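Local coordinates for protein YPM (Yersinia pseudotuberculosis, PDB 1PM4) that acts as a superantigen, a bacterial mitogen with a jelly-roll fold that stimulates T cells, at residues W60-I63 with K64-D67. Sequence-based numbering, arbitrary orientation.
Sequences WGEI and KRND
Between Glu62 and Arg65 strand 59-67 kinks at Ile63, whose psi of -54° breaks the extended course; Ile63 and Lys64 both hydrogen-bond to the backbone of Leu51 on strand 47-54, the hallmark of a classic beta bulge. The extra residue upsets the usual alternation, and the side chains of Glu62 and Arg65, three positions apart, come to lie on the same side of the strand. Their salt bridge is bidentate and side-on: Arg65 NE reaches Glu62 OE2 at 2.9 Å and Arg65 NH2 reaches Glu62 OE1 at 2.9 Å, both almost straight. Carboxylate and guanidinium planes differ by only 20°, and OE1 is met at its syn lone pair. Glu62 arrives with CG anti to its own N (chi1 168°) and a chain extended beyond it, while Arg65 bends at chi3 to turn its NE edge to the carboxylate. Within the jelly roll, strand 59-67 is outermost in its four-stranded sheet of this chain, and Trp60 and Gly61 carry that sheet on by antiparallel pairing with the second subunit. There Glu75 N of the second subunit also binds Glu62 OE1, giving this oxygen two donors. On the other side of the strand, Ile63 CG2 lies 4.0 Å from Lys64 CG. Lys64 runs past this methyl and donates from NZ to Lys73 O.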
loop_
_atom_site.group_PDB
_atom_site.type_symbol
_atom_site.label_atom_id
_atom_site.label_comp_id
_atom_site.label_asym_id
_atom_site.label_seq_id
_atom_site.Cartn_x
_atom_site.Cartn_y
_atom_site.Cartn_z
ATOM N N TRP A 60 -1.409 11.519 9.755
ATOM C CA TRP A 60 -2.152 10.887 8.686
ATOM C C TRP A 60 -1.181 10.337 7.661
ATOM O O TRP A 60 -0.173 10.996 7.351
ATOM C CB TRP A 60 -3.024 11.961 8.053
ATOM C CG TRP A 60 -4.126 12.370 8.892
ATOM C CD1 TRP A 60 -4.174 13.418 9.747
ATOM C CD2 TRP A 60 -5.412 11.752 8.930
ATOM N NE1 TRP A 60 -5.411 13.485 10.331
ATOM C CE2 TRP A 60 -6.188 12.463 9.842
ATOM C CE3 TRP A 60 -5.978 10.673 8.263
ATOM C CZ2 TRP A 60 -7.506 12.105 10.154
ATOM C CZ3 TRP A 60 -7.289 10.310 8.578
ATOM C CH2 TRP A 60 -8.039 11.050 9.502
ATOM N N GLY A 61 -1.485 9.167 7.125
ATOM C CA GLY A 61 -0.672 8.499 6.134
ATOM C C GLY A 61 -1.475 7.843 5.028
ATOM O O GLY A 61 -2.469 7.110 5.276
ATOM N N GLU A 62 -0.994 7.969 3.804
ATOM C CA GLU A 62 -1.662 7.301 2.686
ATOM C C GLU A 62 -1.648 5.764 2.827
ATOM O O GLU A 62 -0.652 5.182 3.165
ATOM C CB GLU A 62 -0.999 7.739 1.397
ATOM C CG GLU A 62 -1.382 6.913 0.194
ATOM C CD GLU A 62 -0.858 7.541 -1.087
ATOM O OE1 GLU A 62 -0.321 8.671 -1.057
ATOM O OE2 GLU A 62 -1.027 6.903 -2.129
ATOM N N ILE A 63 -2.772 5.128 2.612
ATOM C CA ILE A 63 -2.862 3.688 2.410
ATOM C C ILE A 63 -2.695 3.305 0.983
ATOM O O ILE A 63 -1.884 2.418 0.653
ATOM C CB ILE A 63 -4.279 3.149 2.879
ATOM C CG1 ILE A 63 -4.475 3.465 4.341
ATOM C CG2 ILE A 63 -4.389 1.643 2.563
ATOM C CD1 ILE A 63 -5.741 2.951 4.951
ATOM N N LYS A 64 -3.490 3.903 0.092
ATOM C CA LYS A 64 -3.406 3.621 -1.318
ATOM C C LYS A 64 -4.153 4.715 -2.059
ATOM O O LYS A 64 -4.796 5.509 -1.432
ATOM C CB LYS A 64 -4.063 2.292 -1.715
ATOM C CG LYS A 64 -5.468 2.169 -1.282
ATOM C CD LYS A 64 -6.075 0.814 -1.826
ATOM C CE LYS A 64 -5.986 -0.377 -0.935
ATOM N NZ LYS A 64 -6.280 -1.618 -1.911
ATOM N N ARG A 65 -4.046 4.676 -3.371
ATOM C CA ARG A 65 -4.668 5.639 -4.266
ATOM C C ARG A 65 -5.118 5.053 -5.575
ATOM O O ARG A 65 -4.640 4.014 -6.034
ATOM C CB ARG A 65 -3.739 6.835 -4.568
ATOM C CG ARG A 65 -2.546 6.483 -5.436
ATOM C CD ARG A 65 -1.662 7.639 -5.825
ATOM N NE ARG A 65 -1.122 8.318 -4.656
ATOM C CZ ARG A 65 -0.643 9.544 -4.674
ATOM N NH1 ARG A 65 -0.573 10.208 -5.817
ATOM N NH2 ARG A 65 -0.126 10.102 -3.561
ATOM N N ASN A 66 -6.041 5.730 -6.236
ATOM C CA ASN A 66 -6.525 5.235 -7.525
ATOM C C ASN A 66 -6.902 6.400 -8.388
ATOM O O ASN A 66 -7.200 7.524 -7.883
ATOM C CB ASN A 66 -7.742 4.303 -7.316
ATOM C CG ASN A 66 -7.384 2.918 -6.830
ATOM O OD1 ASN A 66 -7.378 2.635 -5.597
ATOM N ND2 ASN A 66 -7.140 2.003 -7.801
ATOM N N ASP A 67 -6.984 6.172 -9.678
ATOM C CA ASP A 67 -7.474 7.184 -10.563
ATOM C C ASP A 67 -8.995 7.276 -10.446
ATOM O O ASP A 67 -9.648 6.406 -9.879
ATOM C CB ASP A 67 -7.116 6.837 -12.015
ATOM C CG ASP A 67 -5.632 6.628 -12.225
ATOM O OD1 ASP A 67 -4.784 7.410 -11.694
ATOM O OD2 ASP A 67 -5.246 5.652 -12.918
#